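Local coordinates for protein GphF Dehydratase 1 (Archangium violaceum, PDB 6MBF) that probably dehydrates the growing chain of the gephyronic acid polyketide synthase and takes part in rearranging the resulting olefin, at residues P21-D33 / L87-D101. Sequence-based numbering, arbitrary orientation.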
ATOM      1  N   PRO A  21      14.790  -7.154 -25.610  1.00 30.75           N
ATOM      2  CA  PRO A  21      13.674  -6.610 -26.400  1.00 25.80           C
ATOM      3  C   PRO A  21      12.309  -6.846 -25.767  1.00 25.25           C
ATOM      4  O   PRO A  21      11.920  -7.988 -25.508  1.00 34.16           O
ATOM      5  CB  PRO A  21      13.812  -7.352 -27.736  1.00 27.88           C
ATOM      6  CG  PRO A  21      15.290  -7.550 -27.867  1.00 35.28           C
ATOM      7  CD  PRO A  21      15.776  -7.848 -26.461  1.00 30.21           C
ATOM      8  N   GLY A  22      11.579  -5.765 -25.503  1.00 29.29           N
ATOM      9  CA  GLY A  22      10.262  -5.869 -24.909  1.00 28.59           C
ATOM     10  C   GLY A  22      10.245  -5.998 -23.400  1.00 36.15           C
ATOM     11  O   GLY A  22       9.158  -6.066 -22.813  1.00 37.77           O
ATOM     12  N   ALA A  23      11.403  -6.031 -22.752  1.00 31.10           N
ATOM     13  CA  ALA A  23      11.493  -6.159 -21.303  1.00 25.66           C
ATOM     14  C   ALA A  23      11.894  -4.814 -20.720  1.00 25.10           C
ATOM     15  O   ALA A  23      12.957  -4.280 -21.057  1.00 29.57           O
ATOM     16  CB  ALA A  23      12.499  -7.240 -20.908  1.00 25.03           C
ATOM     17  N   ARG A  24      11.060  -4.280 -19.837  1.00 20.63           N
ATOM     18  CA  ARG A  24      11.303  -2.987 -19.218  1.00 18.17           C
ATOM     19  C   ARG A  24      11.783  -3.180 -17.790  1.00 16.65           C
ATOM     20  O   ARG A  24      11.430  -4.161 -17.128  1.00 20.23           O
ATOM     21  CB  ARG A  24      10.026  -2.143 -19.213  1.00 22.85           C
ATOM     22  CG  ARG A  24       9.213  -2.220 -20.500  1.00 33.46           C
ATOM     23  CD  ARG A  24       9.849  -1.407 -21.606  1.00 42.55           C
ATOM     24  NE  ARG A  24       8.872  -0.986 -22.610  1.00 46.31           N
ATOM     25  CZ  ARG A  24       8.715  -1.563 -23.799  1.00 56.07           C
ATOM     26  NH1 ARG A  24       9.476  -2.591 -24.145  1.00 50.18           N
ATOM     27  NH2 ARG A  24       7.802  -1.105 -24.647  1.00 54.42           N
ATOM     28  N   CYS A  25      12.560  -2.219 -17.298  1.00 17.98           N
ATOM     29  CA  CYS A  25      13.137  -2.374 -15.970  1.00 19.42           C
ATOM     30  C   CYS A  25      13.395  -1.019 -15.329  1.00 22.84           C
ATOM     31  O   CYS A  25      13.916  -0.101 -15.972  1.00 20.66           O
ATOM     32  CB  CYS A  25      14.432  -3.187 -16.028  1.00 19.54           C
ATOM     33  SG  CYS A  25      15.186  -3.518 -14.400  1.00 26.15           S
ATOM     34  N   PHE A  26      13.019  -0.908 -14.055  1.00 18.39           N
ATOM     35  CA  PHE A  26      13.383   0.215 -13.206  1.00 18.02           C
ATOM     36  C   PHE A  26      14.263  -0.302 -12.074  1.00 18.65           C
ATOM     37  O   PHE A  26      14.083  -1.429 -11.598  1.00 20.27           O
ATOM     38  CB  PHE A  26      12.148   0.916 -12.593  1.00 18.34           C
ATOM     39  CG  PHE A  26      11.186   1.494 -13.605  1.00 20.99           C
ATOM     40  CD1 PHE A  26      11.257   2.831 -13.971  1.00 22.35           C
ATOM     41  CD2 PHE A  26      10.187   0.706 -14.159  1.00 22.43           C
ATOM     42  CE1 PHE A  26      10.363   3.362 -14.896  1.00 21.25           C
ATOM     43  CE2 PHE A  26       9.292   1.230 -15.086  1.00 26.01           C
ATOM     44  CZ  PHE A  26       9.382   2.563 -15.447  1.00 23.66           C
ATOM     45  N   THR A  27      15.203   0.520 -11.628  1.00 18.32           N
ATOM     46  CA  THR A  27      15.980   0.123 -10.462  1.00 17.94           C
ATOM     47  C   THR A  27      16.344   1.345  -9.636  1.00 25.14           C
ATOM     48  O   THR A  27      16.510   2.453 -10.155  1.00 24.14           O
ATOM     49  CB  THR A  27      17.245  -0.650 -10.856  1.00 23.95           C
ATOM     50  OG1 THR A  27      17.818  -1.245  -9.686  1.00 39.31           O
ATOM     51  CG2 THR A  27      18.259   0.285 -11.489  1.00 24.18           C
ATOM     52  N   GLY A  28      16.468   1.126  -8.331  1.00 22.59           N
ATOM     53  CA  GLY A  28      16.875   2.185  -7.434  1.00 27.81           C
ATOM     54  C   GLY A  28      17.396   1.568  -6.158  1.00 24.89           C
ATOM     55  O   GLY A  28      17.498   0.346  -6.028  1.00 25.61           O
ATOM     56  N   THR A  29      17.735   2.440  -5.216  1.00 18.61           N
ATOM     57  CA  THR A  29      18.189   2.049  -3.895  1.00 20.93           C
ATOM     58  C   THR A  29      17.312   2.722  -2.854  1.00 17.00           C
ATOM     59  O   THR A  29      17.006   3.913  -2.967  1.00 24.44           O
ATOM     60  CB  THR A  29      19.656   2.438  -3.680  1.00 26.84           C
ATOM     61  OG1 THR A  29      20.481   1.728  -4.615  1.00 33.59           O
ATOM     62  CG2 THR A  29      20.098   2.110  -2.271  1.00 25.22           C
ATOM     63  N   VAL A  30      16.896   1.957  -1.845  1.00 19.26           N
ATOM     64  CA  VAL A  30      16.152   2.505  -0.718  1.00 17.80           C
ATOM     65  C   VAL A  30      16.832   2.064   0.574  1.00 19.19           C
ATOM     66  O   VAL A  30      17.664   1.158   0.589  1.00 20.80           O
ATOM     67  CB  VAL A  30      14.671   2.062  -0.720  1.00 18.36           C
ATOM     68  CG1 VAL A  30      13.968   2.514  -2.015  1.00 20.39           C
ATOM     69  CG2 VAL A  30      14.571   0.563  -0.526  1.00 20.88           C
ATOM     70  N   SER A  31      16.461   2.724   1.668  1.00 17.88           N
ATOM     71  CA  SER A  31      16.844   2.270   2.998  1.00 18.74           C
ATOM     72  C   SER A  31      15.726   2.636   3.960  1.00 15.23           C
ATOM     73  O   SER A  31      14.791   3.359   3.608  1.00 16.59           O
ATOM     74  CB  SER A  31      18.159   2.903   3.459  1.00 16.18           C
ATOM     75  OG  SER A  31      17.924   4.245   3.838  1.00 17.05           O
ATOM     76  N   SER A  32      15.852   2.155   5.200  1.00 15.22           N
ATOM     77  CA  SER A  32      14.904   2.531   6.241  1.00 15.60           C
ATOM     78  C   SER A  32      14.890   4.039   6.486  1.00 14.91           C
ATOM     79  O   SER A  32      13.946   4.544   7.103  1.00 19.24           O
ATOM     80  CB  SER A  32      15.211   1.768   7.543  1.00 20.45           C
ATOM     81  OG  SER A  32      16.452   2.151   8.130  1.00 17.42           O
ATOM     82  N   ASP A  33      15.909   4.770   6.019  1.00 14.29           N
ATOM     83  CA  ASP A  33      15.960   6.218   6.172  1.00 19.28           C
ATOM     84  C   ASP A  33      15.412   6.988   4.972  1.00 17.84           C
ATOM     85  O   ASP A  33      15.169   8.195   5.099  1.00 20.65           O
ATOM     86  CB  ASP A  33      17.404   6.669   6.421  1.00 16.37           C
ATOM     87  CG  ASP A  33      17.993   6.047   7.663  1.00 19.01           C
ATOM     88  OD1 ASP A  33      17.275   5.992   8.688  1.00 18.18           O
ATOM     89  OD2 ASP A  33      19.161   5.609   7.609  1.00 20.93           O
ATOM     90  N   LEU A  87      14.300  -4.780   6.122  1.00 15.14           N
ATOM     91  CA  LEU A  87      15.433  -3.871   6.080  1.00 12.00           C
ATOM     92  C   LEU A  87      16.165  -3.910   7.413  1.00 15.69           C
ATOM     93  O   LEU A  87      15.538  -3.949   8.475  1.00 19.74           O
ATOM     94  CB  LEU A  87      14.979  -2.434   5.800  1.00 16.00           C
ATOM     95  CG  LEU A  87      14.256  -2.190   4.472  1.00 17.32           C
ATOM     96  CD1 LEU A  87      13.719  -0.763   4.461  1.00 18.90           C
ATOM     97  CD2 LEU A  87      15.176  -2.456   3.268  1.00 17.22           C
ATOM     98  N   ARG A  88      17.493  -3.895   7.362  1.00 16.91           N
ATOM     99  CA  ARG A  88      18.269  -3.569   8.552  1.00 14.11           C
ATOM    100  C   ARG A  88      18.491  -2.063   8.579  1.00 15.09           C
ATOM    101  O   ARG A  88      18.876  -1.471   7.566  1.00 17.36           O
ATOM    102  CB  ARG A  88      19.611  -4.302   8.574  1.00 15.09           C
ATOM    103  CG  ARG A  88      19.542  -5.762   8.202  1.00 16.77           C
ATOM    104  CD  ARG A  88      18.662  -6.592   9.124  1.00 23.60           C
ATOM    105  NE  ARG A  88      18.688  -7.999   8.705  1.00 21.83           N
ATOM    106  CZ  ARG A  88      17.856  -8.934   9.156  1.00 23.05           C
ATOM    107  NH1 ARG A  88      16.924  -8.627  10.046  1.00 22.36           N
ATOM    108  NH2 ARG A  88      17.948 -10.181   8.706  1.00 30.64           N
ATOM    109  N   ALA A  89      18.225  -1.447   9.731  1.00 17.43           N
ATOM    110  CA  ALA A  89      18.264   0.005   9.889  1.00 15.74           C
ATOM    111  C   ALA A  89      19.477   0.620   9.209  1.00 19.44           C
ATOM    112  O   ALA A  89      20.621   0.242   9.490  1.00 18.05           O
ATOM    113  CB  ALA A  89      18.267   0.358  11.375  1.00 15.80           C
ATOM    114  N   GLY A  90      19.223   1.543   8.279  1.00 16.99           N
ATOM    115  CA  GLY A  90      20.281   2.270   7.610  1.00 20.06           C
ATOM    116  C   GLY A  90      21.006   1.535   6.499  1.00 23.18           C
ATOM    117  O   GLY A  90      21.734   2.181   5.735  1.00 25.39           O
ATOM    118  N   ALA A  91      20.840   0.219   6.371  1.00 15.83           N
ATOM    119  CA  ALA A  91      21.540  -0.521   5.318  1.00 19.22           C
ATOM    120  C   ALA A  91      20.763  -0.438   4.008  1.00 19.25           C
ATOM    121  O   ALA A  91      19.587  -0.819   3.971  1.00 20.43           O
ATOM    122  CB  ALA A  91      21.736  -1.982   5.711  1.00 21.37           C
ATOM    123  N   PRO A  92      21.365   0.051   2.930  1.00 19.20           N
ATOM    124  CA  PRO A  92      20.628   0.168   1.665  1.00 21.34           C
ATOM    125  C   PRO A  92      20.275  -1.185   1.063  1.00 20.16           C
ATOM    126  O   PRO A  92      20.966  -2.193   1.254  1.00 20.05           O
ATOM    127  CB  PRO A  92      21.600   0.935   0.762  1.00 28.21           C
ATOM    128  CG  PRO A  92      22.955   0.606   1.323  1.00 30.34           C
ATOM    129  CD  PRO A  92      22.750   0.534   2.817  1.00 22.09           C
ATOM    130  N   ALA A  93      19.171  -1.189   0.321  1.00 17.62           N
ATOM    131  CA  ALA A  93      18.731  -2.334  -0.460  1.00 16.85           C
ATOM    132  C   ALA A  93      18.433  -1.877  -1.877  1.00 19.37           C
ATOM    133  O   ALA A  93      17.812  -0.828  -2.079  1.00 19.43           O
ATOM    134  CB  ALA A  93      17.478  -2.982   0.142  1.00 23.85           C
ATOM    135  N   ARG A  94      18.879  -2.661  -2.851  1.00 18.00           N
ATOM    136  CA  ARG A  94      18.508  -2.439  -4.243  1.00 22.52           C
ATOM    137  C   ARG A  94      17.073  -2.896  -4.471  1.00 20.53           C
ATOM    138  O   ARG A  94      16.685  -3.974  -4.022  1.00 21.85           O
ATOM    139  CB  ARG A  94      19.440  -3.208  -5.179  1.00 22.34           C
ATOM    140  CG  ARG A  94      20.910  -2.852  -5.055  1.00 42.72           C
ATOM    141  CD  ARG A  94      21.157  -1.373  -5.301  1.00 51.50           C
ATOM    142  NE  ARG A  94      20.510  -0.912  -6.524  1.00 52.09           N
ATOM    143  CZ  ARG A  94      21.058  -0.979  -7.732  1.00 57.80           C
ATOM    144  NH1 ARG A  94      22.271  -1.493  -7.886  1.00 45.89           N
ATOM    145  NH2 ARG A  94      20.391  -0.533  -8.788  1.00 60.65           N
ATOM    146  N   LEU A  95      16.289  -2.072  -5.164  1.00 19.14           N
ATOM    147  CA  LEU A  95      14.923  -2.396  -5.555  1.00 20.77           C
ATOM    148  C   LEU A  95      14.832  -2.438  -7.070  1.00 22.21           C
ATOM    149  O   LEU A  95      15.470  -1.638  -7.760  1.00 24.94           O
ATOM    150  CB  LEU A  95      13.920  -1.369  -5.038  1.00 33.69           C
ATOM    151  CG  LEU A  95      13.371  -1.460  -3.623  1.00 28.33           C
ATOM    152  CD1 LEU A  95      12.170  -0.536  -3.528  1.00 16.94           C
ATOM    153  CD2 LEU A  95      12.989  -2.883  -3.268  1.00 27.73           C
ATOM    154  N   ARG A  96      14.020  -3.358  -7.586  1.00 18.54           N
ATOM    155  CA  ARG A  96      13.888  -3.531  -9.027  1.00 19.12           C
ATOM    156  C   ARG A  96      12.447  -3.864  -9.360  1.00 20.40           C
ATOM    157  O   ARG A  96      11.862  -4.751  -8.739  1.00 19.68           O
ATOM    158  CB  ARG A  96      14.812  -4.646  -9.530  1.00 19.60           C
ATOM    159  CG  ARG A  96      14.731  -4.935 -11.023  1.00 24.34           C
ATOM    160  CD  ARG A  96      15.609  -6.132 -11.395  1.00 23.80           C
ATOM    161  NE  ARG A  96      15.011  -7.399 -10.974  1.00 19.90           N
ATOM    162  CZ  ARG A  96      15.649  -8.567 -10.954  1.00 22.93           C
ATOM    163  NH1 ARG A  96      16.922  -8.643 -11.330  1.00 28.99           N
ATOM    164  NH2 ARG A  96      15.019  -9.658 -10.554  1.00 22.91           N
ATOM    165  N   LEU A  97      11.876  -3.149 -10.325  1.00 18.73           N
ATOM    166  CA  LEU A  97      10.610  -3.538 -10.932  1.00 14.94           C
ATOM    167  C   LEU A  97      10.892  -3.855 -12.391  1.00 17.12           C
ATOM    168  O   LEU A  97      11.402  -3.003 -13.126  1.00 20.08           O
ATOM    169  CB  LEU A  97       9.550  -2.442 -10.801  1.00 20.62           C
ATOM    170  CG  LEU A  97       8.142  -2.804 -11.308  1.00 15.71           C
ATOM    171  CD1 LEU A  97       7.070  -2.002 -10.544  1.00 16.90           C
ATOM    172  CD2 LEU A  97       7.961  -2.590 -12.827  1.00 15.49           C
ATOM    173  N   ARG A  98      10.563  -5.070 -12.804  1.00 18.00           N
ATOM    174  CA  ARG A  98      10.709  -5.479 -14.188  1.00 17.62           C
ATOM    175  C   ARG A  98       9.335  -5.809 -14.751  1.00 23.77           C
ATOM    176  O   ARG A  98       8.441  -6.260 -14.030  1.00 19.97           O
ATOM    177  CB  ARG A  98      11.662  -6.677 -14.323  1.00 17.62           C
ATOM    178  CG  ARG A  98      11.140  -7.978 -13.766  1.00 25.50           C
ATOM    179  CD  ARG A  98      12.225  -9.051 -13.776  1.00 24.70           C
ATOM    180  NE  ARG A  98      11.682 -10.372 -13.461  1.00 29.95           N
ATOM    181  CZ  ARG A  98      12.438 -11.434 -13.206  1.00 42.41           C
ATOM    182  NH1 ARG A  98      13.757 -11.316 -13.225  1.00 30.06           N
ATOM    183  NH2 ARG A  98      11.879 -12.605 -12.927  1.00 47.02           N
ATOM    184  N   SER A  99       9.175  -5.578 -16.046  1.00 19.06           N
ATOM    185  CA  SER A  99       7.879  -5.711 -16.685  1.00 16.95           C
ATOM    186  C   SER A  99       8.065  -6.277 -18.081  1.00 23.25           C
ATOM    187  O   SER A  99       9.033  -5.942 -18.769  1.00 25.29           O
ATOM    188  CB  SER A  99       7.162  -4.357 -16.766  1.00 22.31           C
ATOM    189  OG  SER A  99       5.885  -4.491 -17.357  1.00 36.05           O
ATOM    190  N   GLU A 100       7.153  -7.156 -18.478  1.00 23.18           N
ATOM    191  CA  GLU A 100       7.024  -7.549 -19.874  1.00 22.76           C
ATOM    192  C   GLU A 100       5.545  -7.717 -20.161  1.00 27.26           C
ATOM    193  O   GLU A 100       4.815  -8.306 -19.357  1.00 21.87           O
ATOM    194  CB  GLU A 100       7.810  -8.826 -20.205  1.00 34.98           C
ATOM    195  CG  GLU A 100       7.538 -10.014 -19.325  1.00 47.60           C
ATOM    196  CD  GLU A 100       8.263 -11.259 -19.812  1.00 58.05           C
ATOM    197  OE1 GLU A 100       7.610 -12.317 -19.926  1.00 64.90           O
ATOM    198  OE2 GLU A 100       9.480 -11.176 -20.094  1.00 42.62           O
ATOM    199  N   ASP A 101       5.103  -7.161 -21.284  1.00 26.48           N
ATOM    200  CA  ASP A 101       3.680  -7.093 -21.619  1.00 24.98           C
ATOM    201  C   ASP A 101       2.997  -6.358 -20.467  1.00 29.36           C
ATOM    202  O   ASP A 101       3.446  -5.264 -20.092  1.00 32.55           O
ATOM    203  CB  ASP A 101       3.164  -8.492 -21.915  1.00 26.78           C
ATOM    204  CG  ASP A 101       3.838  -9.116 -23.120  1.00 41.98           C
ATOM    205  OD1 ASP A 101       4.139  -8.373 -24.078  1.00 40.87           O
ATOM    206  OD2 ASP A 101       4.069 -10.343 -23.106  1.00 42.66           O
TER
HETATM  207  O   HOH W   1      17.687   0.066   5.615  1.00 16.48           O
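Phe-26 N donates to Leu-97 O at 2.8 Å, one of the bonds that pair strand 23-30 antiparallel with strand 93-100 in a hotdog-fold dehydratase domain; the axes of the short segments pass 4.6 Å apart, their N-to-C directions 152° apart. Phe-26 with Leu-97, Gly-28 with Leu-95 and Val-30 with Ala-93 are hydrogen-bonded pairs, each closed by two backbone bonds.

The two faces differ. On the packed one, Phe-26 and Leu-97 run side by side beneath helix 52-65, which touches them through Leu-65 and Ala-61, while Val-30 and Leu-95 cross at about a right angle, with CG1 of Val-30 3.9 Å from CD1 of Leu-95. Gly-28 adds no side chain to this row.

The other face is more polar and partly exposed around Thr-27, Thr-29 and Arg-94. Bends at chi2 and chi3 fold Arg-94 back over strand 23-30, where NE makes a long, weak bond to Gly-28 O at the guanidinium edge and NH2 a weak, bent one (116°) to Thr-27 OG1. With chi1 at -168°, that hydroxyl is carried to where it donates to Leu-95 O, 3.1 Å from OG1; this carbonyl serves two donors, the other being Gly-28 N. A leucine in place of Arg-94 would probably leave Thr-27 OG1 without the guanidinium donor and Gly-28 O without its second, weak one. Farther along, Arg-96 NH1 forms a salt bridge with Glu-117, and its guanidinium a cation-pi contact with Trp-120.

Beyond the strands, a type II turn from Arg-88 to Ala-91 is tied to the loop after Val-30: a water accepts from Ser-32 N and donates to Arg-88 O and Ala-91 O, and Gly-90 N donates to Ser-32 OG at 2.8 Å.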